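Local coordinates for protein polyketide synthase (Lyngbya majuscula 19L, PDB 3QIT) that is the thioesterase domain that ends curacin A biosynthesis, probably cleaving the acyl thioester and forming a terminal alkene through sulfate elimination and decarboxylation, at residues L9-N14 against I85-Q90; A41-A46 against E179-I184; L97-H102 against K121-V126; P155-F160 against W199-I204. All coordinates share one frame; numbering follows the deposited sequence.

Interaction 1 of 4, residues L9-N14 against I85-Q90; sequences LEFGGN and IDRVIQ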
# COMPACT_ATOMS: atom_id res chain seq x y z
N LEU B 9 6.72 -20.33 -0.09
CA LEU B 9 7.82 -19.44 -0.45
C LEU B 9 7.76 -18.25 0.51
O LEU B 9 6.69 -17.70 0.72
CB LEU B 9 7.68 -18.98 -1.90
CG LEU B 9 8.67 -18.00 -2.52
CD1 LEU B 9 10.06 -18.62 -2.52
CD2 LEU B 9 8.26 -17.65 -3.94
N GLU B 10 8.88 -17.89 1.12
CA GLU B 10 8.88 -16.74 2.05
C GLU B 10 9.04 -15.47 1.22
O GLU B 10 9.81 -15.45 0.27
CB GLU B 10 10.03 -16.86 3.07
CG GLU B 10 10.07 -15.76 4.19
CD GLU B 10 10.69 -14.42 3.75
OE1 GLU B 10 11.41 -14.36 2.74
OE2 GLU B 10 10.47 -13.40 4.45
N PHE B 11 8.30 -14.42 1.59
CA PHE B 11 8.39 -13.14 0.89
C PHE B 11 7.92 -12.07 1.86
O PHE B 11 6.80 -12.14 2.36
CB PHE B 11 7.50 -13.12 -0.37
CG PHE B 11 7.52 -11.80 -1.09
CD1 PHE B 11 8.71 -11.29 -1.59
CD2 PHE B 11 6.35 -11.07 -1.29
CE1 PHE B 11 8.75 -10.05 -2.26
CE2 PHE B 11 6.38 -9.82 -1.98
CZ PHE B 11 7.57 -9.33 -2.45
N GLY B 12 8.78 -11.08 2.08
CA GLY B 12 8.42 -9.89 2.88
C GLY B 12 8.01 -10.22 4.31
O GLY B 12 7.20 -9.50 4.90
N GLY B 13 8.52 -11.32 4.86
CA GLY B 13 8.16 -11.72 6.21
C GLY B 13 6.89 -12.53 6.26
O GLY B 13 6.38 -12.82 7.34
N ASN B 14 6.39 -12.93 5.10
CA ASN B 14 5.11 -13.64 5.01
C ASN B 14 5.32 -14.93 4.23
O ASN B 14 6.42 -15.17 3.74
CB ASN B 14 4.10 -12.77 4.31
CG ASN B 14 3.71 -11.57 5.13
OD1 ASN B 14 3.02 -11.70 6.11
ND2 ASN B 14 4.14 -10.38 4.71
N ILE B 85 3.21 -11.61 -7.08
CA ILE B 85 3.26 -12.37 -8.35
C ILE B 85 4.66 -12.29 -9.02
O ILE B 85 5.17 -13.30 -9.50
CB ILE B 85 2.15 -11.95 -9.32
CG1 ILE B 85 0.79 -12.32 -8.73
CG2 ILE B 85 2.33 -12.63 -10.72
CD1 ILE B 85 -0.36 -11.59 -9.37
N ASP B 86 5.27 -11.11 -9.02
CA ASP B 86 6.66 -10.93 -9.53
C ASP B 86 7.62 -11.86 -8.77
O ASP B 86 8.47 -12.53 -9.37
CB ASP B 86 7.10 -9.48 -9.35
CG ASP B 86 8.24 -9.06 -10.29
OD1 ASP B 86 8.37 -9.61 -11.41
OD2 ASP B 86 8.99 -8.13 -9.91
N ARG B 87 7.47 -11.92 -7.44
CA ARG B 87 8.30 -12.84 -6.65
C ARG B 87 8.12 -14.31 -7.06
O ARG B 87 9.09 -15.05 -7.16
CB ARG B 87 8.01 -12.66 -5.15
CG ARG B 87 8.80 -13.60 -4.26
CD ARG B 87 10.30 -13.30 -4.37
NE ARG B 87 11.10 -14.21 -3.58
CZ ARG B 87 11.57 -15.38 -4.02
NH1 ARG B 87 11.32 -15.77 -5.27
NH2 ARG B 87 12.30 -16.14 -3.23
N VAL B 88 6.86 -14.72 -7.30
CA VAL B 88 6.56 -16.08 -7.72
C VAL B 88 7.22 -16.38 -9.08
O VAL B 88 7.84 -17.44 -9.26
CB VAL B 88 5.02 -16.32 -7.84
CG1 VAL B 88 4.77 -17.69 -8.47
CG2 VAL B 88 4.35 -16.25 -6.45
N ILE B 89 7.14 -15.43 -10.00
CA ILE B 89 7.79 -15.60 -11.32
C ILE B 89 9.30 -15.78 -11.18
O ILE B 89 9.90 -16.65 -11.84
CB ILE B 89 7.45 -14.46 -12.27
CG1 ILE B 89 5.98 -14.55 -12.65
CG2 ILE B 89 8.32 -14.55 -13.57
CD1 ILE B 89 5.40 -13.28 -13.23
N GLN B 90 9.90 -14.99 -10.30
CA GLN B 90 11.34 -15.09 -10.06
C GLN B 90 11.73 -16.48 -9.54
O GLN B 90 12.85 -16.93 -9.74
CB GLN B 90 11.86 -14.01 -9.09
CG GLN B 90 11.56 -12.54 -9.44
CD GLN B 90 11.73 -12.18 -10.92
OE1 GLN B 90 12.82 -12.33 -11.49
NE2 GLN B 90 10.66 -11.67 -11.53
O HOH W 1 11.71 -13.98 -1.00
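Arg87 of helix 78-91 lies across Leu9 and Phe11 of strand 5-11, an outermost strand of the central sheet in this alpha/beta hydrolase. Its CB sits over one face of the Phe11 ring, 4.0 Å from the ring centroid, in a CH-pi contact. With CG anti to the backbone N (chi1 178°), the chain runs on along the ring, and Arg87 CG comes within 3.5 Å of Phe11 CD1. Arg87 CD follows, 3.8 Å from Phe11 CD1. Arg87 NE donates to a water 2.7 Å away that lies in the guanidinium plane and itself donates to Glu10 O. Past CZ, the branched end of Leu9 covers one guanidinium face, with Leu9 CD1 3.4 Å from Arg87 NH2, while NH1 forms a salt bridge with Glu91. Arginine suits the place because its methylenes serve the ring and its head remains polar. With an alanine here, Leu9 would probably lose its flat cover and Glu91 its charged mate. Met72 of the second subunit also packs on Phe11. No direct hydrogen bond spans the two segments, which implies that apolar packing and a single water bridge join strand to helix at this surface.

Interaction 2 of 4, residues A41-A46 against E179-I184; sequences AWQEVA and EEFSYI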
# COMPACT_ATOMS: atom_id res chain seq x y z
N ALA B 41 -8.96 -23.22 -6.61
CA ALA B 41 -10.12 -22.99 -7.48
C ALA B 41 -9.80 -23.30 -8.95
O ALA B 41 -10.71 -23.44 -9.75
CB ALA B 41 -10.64 -21.51 -7.33
N TRP B 42 -8.51 -23.39 -9.27
CA TRP B 42 -8.07 -23.71 -10.64
C TRP B 42 -8.04 -25.19 -10.92
O TRP B 42 -7.71 -25.57 -12.03
CB TRP B 42 -6.67 -23.13 -10.89
CG TRP B 42 -6.67 -21.63 -11.08
CD1 TRP B 42 -6.28 -20.69 -10.17
CD2 TRP B 42 -7.14 -20.92 -12.23
NE1 TRP B 42 -6.44 -19.43 -10.70
CE2 TRP B 42 -6.98 -19.54 -11.96
CE3 TRP B 42 -7.68 -21.31 -13.47
CZ2 TRP B 42 -7.31 -18.54 -12.90
CZ3 TRP B 42 -8.01 -20.32 -14.40
CH2 TRP B 42 -7.84 -18.95 -14.11
N GLN B 43 -8.39 -26.03 -9.94
CA GLN B 43 -8.13 -27.48 -10.09
C GLN B 43 -8.77 -28.10 -11.34
O GLN B 43 -8.15 -28.95 -12.00
CB GLN B 43 -8.59 -28.23 -8.84
CG GLN B 43 -8.37 -29.74 -8.96
CD GLN B 43 -8.13 -30.39 -7.63
OE1 GLN B 43 -7.02 -30.40 -7.14
NE2 GLN B 43 -9.18 -30.95 -7.05
N GLU B 44 -10.01 -27.73 -11.63
CA GLU B 44 -10.71 -28.32 -12.77
C GLU B 44 -10.09 -27.95 -14.12
O GLU B 44 -10.18 -28.73 -15.07
CB GLU B 44 -12.21 -28.02 -12.71
CG GLU B 44 -12.94 -28.86 -11.63
CD GLU B 44 -12.79 -30.38 -11.86
OE1 GLU B 44 -13.16 -30.87 -12.95
OE2 GLU B 44 -12.27 -31.08 -10.96
N VAL B 45 -9.48 -26.77 -14.20
CA VAL B 45 -8.63 -26.41 -15.35
C VAL B 45 -7.26 -27.12 -15.32
O VAL B 45 -6.74 -27.54 -16.36
CB VAL B 45 -8.43 -24.87 -15.42
CG1 VAL B 45 -7.51 -24.48 -16.60
CG2 VAL B 45 -9.80 -24.14 -15.51
N ALA B 46 -6.67 -27.22 -14.12
CA ALA B 46 -5.31 -27.70 -13.97
C ALA B 46 -5.19 -29.21 -14.30
O ALA B 46 -4.19 -29.62 -14.91
CB ALA B 46 -4.82 -27.44 -12.56
N GLU B 179 -21.06 -30.72 -5.96
CA GLU B 179 -21.05 -30.88 -4.52
C GLU B 179 -19.63 -31.23 -4.06
O GLU B 179 -19.15 -30.67 -3.06
CB GLU B 179 -22.06 -31.96 -4.08
CG GLU B 179 -22.26 -32.08 -2.56
CD GLU B 179 -21.11 -32.81 -1.85
OE1 GLU B 179 -20.54 -33.77 -2.42
OE2 GLU B 179 -20.77 -32.42 -0.71
N GLU B 180 -18.96 -32.12 -4.79
CA GLU B 180 -17.63 -32.59 -4.41
C GLU B 180 -16.57 -31.47 -4.38
O GLU B 180 -15.78 -31.39 -3.45
CB GLU B 180 -17.14 -33.73 -5.32
CG GLU B 180 -18.00 -35.01 -5.27
CD GLU B 180 -19.12 -35.06 -6.32
OE1 GLU B 180 -19.84 -34.06 -6.52
OE2 GLU B 180 -19.31 -36.14 -6.94
N PHE B 181 -16.55 -30.65 -5.44
CA PHE B 181 -15.54 -29.61 -5.58
C PHE B 181 -15.85 -28.49 -4.59
O PHE B 181 -14.95 -27.95 -3.96
CB PHE B 181 -15.45 -29.10 -7.02
CG PHE B 181 -14.22 -28.25 -7.31
CD1 PHE B 181 -13.04 -28.40 -6.59
CD2 PHE B 181 -14.25 -27.32 -8.34
CE1 PHE B 181 -11.91 -27.60 -6.86
CE2 PHE B 181 -13.14 -26.53 -8.64
CZ PHE B 181 -11.97 -26.66 -7.88
N SER B 182 -17.14 -28.19 -4.41
CA SER B 182 -17.52 -27.17 -3.42
C SER B 182 -17.02 -27.58 -2.03
O SER B 182 -16.51 -26.75 -1.23
CB SER B 182 -19.04 -26.92 -3.44
OG SER B 182 -19.74 -27.96 -2.79
N TYR B 183 -17.12 -28.85 -1.72
CA TYR B 183 -16.63 -29.36 -0.45
C TYR B 183 -15.10 -29.28 -0.33
O TYR B 183 -14.59 -28.82 0.68
CB TYR B 183 -17.10 -30.80 -0.24
CG TYR B 183 -16.77 -31.26 1.14
CD1 TYR B 183 -17.66 -31.02 2.21
CD2 TYR B 183 -15.55 -31.86 1.42
CE1 TYR B 183 -17.34 -31.42 3.50
CE2 TYR B 183 -15.22 -32.27 2.70
CZ TYR B 183 -16.11 -32.04 3.73
OH TYR B 183 -15.77 -32.46 4.99
N ILE B 184 -14.39 -29.72 -1.36
CA ILE B 184 -12.93 -29.62 -1.40
C ILE B 184 -12.42 -28.16 -1.15
O ILE B 184 -11.46 -27.92 -0.38
CB ILE B 184 -12.47 -30.24 -2.76
CG1 ILE B 184 -12.55 -31.78 -2.65
CG2 ILE B 184 -11.08 -29.76 -3.17
CD1 ILE B 184 -12.53 -32.51 -3.99
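Ala41, Gln43 and Glu44 gather round the outer end of the Phe181 ring, joining the start of helix 43-51 in the alpha/beta hydrolase core to helix 179-188. That second helix belongs to the long insertion between strands 120-126 and 234-239, the place where this fold commonly carries its lid. Ala41 comes first, on a short 3-10 segment, and contributes its carbonyl: Ala41 O lies at the ring edge, in the ring plane, 3.9 Å from Phe181 CZ. Its methyl points away from helix 179-188, so the carbonyl alone makes the approach. The helix proper then starts, with the bond from Ala46 N to Trp42 O closing its first turn. Gln43 lays its CB 3.8 Å from Phe181 CZ, and its extended chain carries the amide onward, where OE1 accepts a hydrogen bond from Trp21 NE1. A glutamine fits here, since its methylene greets the ring and its tip remains polar. Across from it, Phe181 has CG anti to the backbone N (chi1 -167°), an orientation that sends the large phenyl out toward helix 43-51. Ile273 of helix 271-274 also packs on that ring. Glu44 comes last and slides past Phe181 in the opposite direction. With CG anti to the carbonyl carbon (chi1 -74°) and the chain bent beyond it, a methylene meets the ring: Glu44 CG stands 3.8 Å from Phe181 CE2.

Interaction 3 of 4, residues L97-H102 against K121-V126; sequences LLLVGH and KELILV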
# COMPACT_ATOMS: atom_id res chain seq x y z
N LEU B 97 6.48 -18.38 -20.03
CA LEU B 97 5.44 -19.28 -19.53
C LEU B 97 4.06 -18.80 -19.98
O LEU B 97 3.90 -17.70 -20.53
CB LEU B 97 5.51 -19.39 -17.99
CG LEU B 97 5.61 -18.13 -17.12
CD1 LEU B 97 4.30 -17.32 -17.11
CD2 LEU B 97 5.97 -18.51 -15.71
N LEU B 98 3.06 -19.65 -19.74
CA LEU B 98 1.68 -19.30 -20.05
C LEU B 98 1.10 -18.68 -18.80
O LEU B 98 1.18 -19.28 -17.74
CB LEU B 98 0.91 -20.56 -20.45
CG LEU B 98 1.39 -21.24 -21.74
CD1 LEU B 98 0.75 -22.62 -21.91
CD2 LEU B 98 1.14 -20.36 -22.98
N LEU B 99 0.58 -17.45 -18.91
CA LEU B 99 0.03 -16.73 -17.76
C LEU B 99 -1.47 -16.60 -17.93
O LEU B 99 -1.92 -16.04 -18.93
CB LEU B 99 0.67 -15.34 -17.64
CG LEU B 99 0.20 -14.46 -16.48
CD1 LEU B 99 0.39 -15.13 -15.12
CD2 LEU B 99 0.96 -13.14 -16.54
N VAL B 100 -2.23 -17.07 -16.95
CA VAL B 100 -3.69 -17.11 -17.04
C VAL B 100 -4.21 -16.39 -15.79
O VAL B 100 -3.70 -16.61 -14.69
CB VAL B 100 -4.21 -18.55 -17.01
CG1 VAL B 100 -5.74 -18.56 -17.24
CG2 VAL B 100 -3.48 -19.39 -18.08
N GLY B 101 -5.21 -15.54 -15.94
CA GLY B 101 -5.78 -14.83 -14.77
C GLY B 101 -7.27 -14.76 -14.92
O GLY B 101 -7.76 -14.70 -16.04
N HIS B 102 -7.99 -14.79 -13.80
CA HIS B 102 -9.45 -14.70 -13.82
C HIS B 102 -9.92 -13.47 -13.03
O HIS B 102 -9.55 -13.31 -11.86
CB HIS B 102 -10.08 -15.92 -13.16
CG HIS B 102 -11.57 -15.81 -13.03
ND1 HIS B 102 -12.20 -15.66 -11.81
CD2 HIS B 102 -12.54 -15.79 -13.97
CE1 HIS B 102 -13.51 -15.57 -12.01
NE2 HIS B 102 -13.74 -15.63 -13.30
N LYS B 121 4.92 -16.18 -22.54
CA LYS B 121 4.73 -16.74 -23.89
C LYS B 121 3.36 -16.34 -24.44
O LYS B 121 3.24 -15.91 -25.61
CB LYS B 121 4.88 -18.27 -23.84
CG LYS B 121 4.58 -19.02 -25.14
CD LYS B 121 4.56 -20.53 -24.85
CE LYS B 121 4.86 -21.37 -26.10
NZ LYS B 121 3.81 -21.28 -27.13
N GLU B 122 2.33 -16.50 -23.62
CA GLU B 122 0.96 -16.11 -23.98
C GLU B 122 0.24 -15.65 -22.73
O GLU B 122 0.41 -16.23 -21.67
CB GLU B 122 0.18 -17.28 -24.60
CG GLU B 122 -1.31 -16.96 -24.96
CD GLU B 122 -1.50 -16.40 -26.38
OE1 GLU B 122 -0.62 -16.64 -27.23
OE2 GLU B 122 -2.53 -15.74 -26.64
N LEU B 123 -0.56 -14.60 -22.88
CA LEU B 123 -1.34 -14.03 -21.80
C LEU B 123 -2.80 -14.37 -22.04
O LEU B 123 -3.36 -13.99 -23.07
CB LEU B 123 -1.16 -12.51 -21.80
CG LEU B 123 -1.86 -11.70 -20.73
CD1 LEU B 123 -1.36 -12.05 -19.29
CD2 LEU B 123 -1.70 -10.18 -21.02
N ILE B 124 -3.40 -15.09 -21.10
CA ILE B 124 -4.79 -15.56 -21.25
C ILE B 124 -5.61 -14.86 -20.17
O ILE B 124 -5.42 -15.11 -18.96
CB ILE B 124 -4.89 -17.10 -21.11
CG1 ILE B 124 -4.06 -17.74 -22.24
CG2 ILE B 124 -6.36 -17.55 -21.23
CD1 ILE B 124 -3.53 -19.08 -21.94
N LEU B 125 -6.50 -13.96 -20.61
CA LEU B 125 -7.24 -13.08 -19.71
C LEU B 125 -8.68 -13.52 -19.64
O LEU B 125 -9.43 -13.32 -20.59
CB LEU B 125 -7.11 -11.61 -20.18
CG LEU B 125 -5.65 -11.17 -20.29
CD1 LEU B 125 -5.58 -9.78 -20.92
CD2 LEU B 125 -4.97 -11.19 -18.91
N VAL B 126 -9.05 -14.17 -18.54
CA VAL B 126 -10.40 -14.72 -18.43
C VAL B 126 -11.26 -13.75 -17.65
O VAL B 126 -10.95 -13.46 -16.48
CB VAL B 126 -10.41 -16.10 -17.73
CG1 VAL B 126 -11.81 -16.71 -17.74
CG2 VAL B 126 -9.45 -17.04 -18.46
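Strands 97-102 and 122-126 run parallel, their axes 4.8 Å apart and 12° from each other, with Leu98 beside Glu122 and His102 beside Val126. Leu99 and Gly101 each use both N and O toward the neighbouring strand: Leu99 N donates to Glu122 O and Gly101 N to Ile124 O, while Ile124 N donates to Leu99 O at 2.8 Å and Val126 N to Gly101 O. At the strand entrance Lys121 N reaches Leu97 O at 2.7 Å. Glu122 N, by contrast, is buried without a partner. Helix 104-115 connects the strands, making this a beta-alpha-beta crossover inside the alpha/beta hydrolase sheet; Gly101 begins a GxSxG sequence that fits a nucleophile elbow. Leu99 CD2 lies 3.8 Å from Leu123 CD1, both side chains packing beneath that helix. On the other face Val100 CG2 meets Ile124 CD1 at 3.9 Å, beta-branched residues suited to an extended chain, and both touch Ile283. There too Leu98, its CG anti to the carbonyl carbon (chi1 -65°), brings CD2 to 3.6 Å from Glu122 CB, while the carboxylate turns away to Lys261 and Thr235. Val126 CG1 lies in plane at the His102 ring edge, 3.9 Å from His102 CD2; NE2 of that histidine bonds to His269 O.

Interaction 4 of 4, residues P155-F160 against W199-I204; sequences PQHPIF and WSWDAI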
# COMPACT_ATOMS: atom_id res chain seq x y z
N PRO B 155 -13.60 -6.57 11.15
CA PRO B 155 -14.75 -7.38 10.72
C PRO B 155 -14.54 -8.86 11.05
O PRO B 155 -13.41 -9.39 10.95
CB PRO B 155 -14.82 -7.13 9.20
CG PRO B 155 -13.44 -6.70 8.82
CD PRO B 155 -12.90 -5.94 10.01
N GLN B 156 -15.61 -9.49 11.52
CA GLN B 156 -15.58 -10.90 11.88
C GLN B 156 -16.31 -11.70 10.83
O GLN B 156 -17.32 -11.27 10.28
CB GLN B 156 -16.25 -11.13 13.24
CG GLN B 156 -15.50 -10.51 14.43
CD GLN B 156 -14.01 -10.78 14.41
OE1 GLN B 156 -13.56 -11.93 14.46
NE2 GLN B 156 -13.22 -9.71 14.35
N HIS B 157 -15.79 -12.88 10.53
CA HIS B 157 -16.48 -13.79 9.62
C HIS B 157 -17.68 -14.41 10.33
O HIS B 157 -17.69 -14.53 11.57
CB HIS B 157 -15.56 -14.98 9.29
CG HIS B 157 -14.48 -14.67 8.30
ND1 HIS B 157 -14.75 -14.23 7.02
CD2 HIS B 157 -13.13 -14.82 8.36
CE1 HIS B 157 -13.62 -14.11 6.34
NE2 HIS B 157 -12.62 -14.45 7.14
N PRO B 158 -18.69 -14.84 9.55
CA PRO B 158 -19.77 -15.63 10.12
C PRO B 158 -19.26 -16.99 10.60
O PRO B 158 -18.26 -17.51 10.08
CB PRO B 158 -20.73 -15.83 8.93
CG PRO B 158 -19.90 -15.63 7.72
CD PRO B 158 -18.88 -14.58 8.12
N ILE B 159 -19.94 -17.52 11.60
CA ILE B 159 -19.62 -18.84 12.14
C ILE B 159 -20.64 -19.81 11.56
O ILE B 159 -21.83 -19.69 11.88
CB ILE B 159 -19.71 -18.84 13.67
CG1 ILE B 159 -18.82 -17.75 14.28
CG2 ILE B 159 -19.37 -20.23 14.21
CD1 ILE B 159 -19.42 -17.06 15.49
N PHE B 160 -20.19 -20.73 10.71
CA PHE B 160 -21.05 -21.75 10.12
C PHE B 160 -21.06 -22.94 11.07
O PHE B 160 -20.08 -23.17 11.80
CB PHE B 160 -20.53 -22.24 8.76
CG PHE B 160 -20.35 -21.16 7.73
CD1 PHE B 160 -21.45 -20.60 7.08
CD2 PHE B 160 -19.07 -20.77 7.36
CE1 PHE B 160 -21.29 -19.61 6.10
CE2 PHE B 160 -18.90 -19.77 6.36
CZ PHE B 160 -20.00 -19.18 5.76
N TRP B 199 -14.51 -18.94 7.73
CA TRP B 199 -13.53 -18.82 6.67
C TRP B 199 -12.14 -18.53 7.22
O TRP B 199 -12.01 -17.82 8.20
CB TRP B 199 -13.87 -17.68 5.70
CG TRP B 199 -15.22 -17.81 5.00
CD1 TRP B 199 -16.23 -16.90 5.04
CD2 TRP B 199 -15.66 -18.88 4.14
NE1 TRP B 199 -17.26 -17.31 4.23
CE2 TRP B 199 -16.96 -18.54 3.70
CE3 TRP B 199 -15.08 -20.09 3.70
CZ2 TRP B 199 -17.70 -19.36 2.84
CZ3 TRP B 199 -15.81 -20.91 2.84
CH2 TRP B 199 -17.12 -20.55 2.43
N SER B 200 -11.12 -19.10 6.59
CA SER B 200 -9.76 -18.92 7.09
C SER B 200 -8.94 -17.92 6.26
O SER B 200 -7.79 -17.63 6.58
CB SER B 200 -9.06 -20.28 7.19
OG SER B 200 -8.96 -20.84 5.91
N TRP B 201 -9.57 -17.36 5.24
CA TRP B 201 -9.02 -16.18 4.54
C TRP B 201 -9.27 -14.91 5.39
O TRP B 201 -10.02 -14.94 6.37
CB TRP B 201 -9.54 -16.09 3.10
CG TRP B 201 -11.04 -16.11 2.90
CD1 TRP B 201 -11.82 -17.20 2.61
CD2 TRP B 201 -11.92 -14.98 2.96
NE1 TRP B 201 -13.15 -16.80 2.46
CE2 TRP B 201 -13.23 -15.45 2.67
CE3 TRP B 201 -11.73 -13.60 3.18
CZ2 TRP B 201 -14.34 -14.59 2.65
CZ3 TRP B 201 -12.84 -12.74 3.15
CH2 TRP B 201 -14.13 -13.26 2.89
N ASP B 202 -8.62 -13.81 5.03
CA ASP B 202 -8.62 -12.62 5.90
C ASP B 202 -9.89 -11.81 5.71
O ASP B 202 -10.08 -11.21 4.66
CB ASP B 202 -7.41 -11.74 5.57
CG ASP B 202 -7.13 -10.68 6.64
OD1 ASP B 202 -8.08 -10.30 7.37
OD2 ASP B 202 -5.97 -10.23 6.74
N ALA B 203 -10.74 -11.74 6.75
CA ALA B 203 -12.03 -11.03 6.63
C ALA B 203 -11.94 -9.58 6.15
O ALA B 203 -12.92 -9.04 5.61
CB ALA B 203 -12.79 -11.08 7.97
N ILE B 204 -10.80 -8.94 6.34
CA ILE B 204 -10.67 -7.53 5.92
C ILE B 204 -10.75 -7.36 4.39
O ILE B 204 -11.11 -6.29 3.90
CB ILE B 204 -9.39 -6.88 6.50
CG1 ILE B 204 -9.53 -5.35 6.56
CG2 ILE B 204 -8.15 -7.31 5.72
CD1 ILE B 204 -10.31 -4.86 7.78
O HOH W 2 -17.13 -17.71 7.93
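Two irregular loops, 155-160 and 199-204, pass each other most closely at His157 and Ala203, whose CA atoms are 6.0 Å apart. The His157 imidazole is clamped between two aliphatic carbons: Ala203 CB lies over the centre of one face, 3.5 Å from the ring centroid, and Trp199 CB over the centre of the opposite face at 3.7 Å. In the ring plane, His157 NE2 donates to Trp201 O at 2.8 Å and 163°, a nearly straight bond that reaches the carbonyl from above its plane and fixes the rotation of the ring. The CE1 edge of His157 points at the face of the six-membered ring of Trp201, 3.6 Å from Trp201 CZ3, with the planes at 81°. Trp201 offers this face with CG between its backbone N and carbonyl carbon (chi1 54°), the indole folded back against the histidine. Histidine suits the site, being flat enough for the clamp and able to donate from its rim. A leucine in its place would probably leave Trp201 O without its donor and the Trp201 face without its edge. Farther along, Phe160 points its edge at the face of Trp199, Phe160 CE2 lying 3.5 Å from Trp199 CE2. At the other end Pro155 CD meets Ile204 CD1 at 3.6 Å, beside an Asx turn in which Asp202 OD1 accepts from Ile204 N, while Asp202 OD2 is hydrogen-bonded to Tyr76 OH. Together His157, Phe160, Trp199 and Trp201 form an aromatic cluster in the segment inserted after strand 120-126, the usual position of the lid in this fold.

How the interactions relate
From the N terminus, interaction 1 opens on strand 5-11 and closes when helix 78-91 returns to that edge of the sheet. Interaction 2 opens inside this loop, at residues 41-46, and closes only at 179-184, so the two cross. Interaction 3 is nested within the loop of interaction 2, and joins neighbouring interior strands of the same sheet. Interaction 4 opens at 155-160, before interaction 2 has closed, and ends at 199-204; these two also cross, and both involve the insertion after strand 120-126. Interactions 2 and 3 touch directly, Trp42 CH2 lying 3.8 Å from Val100 CG1. Interactions 3 and 4 lie on opposite sides of the chain's centre, their own centres about 30 Å apart.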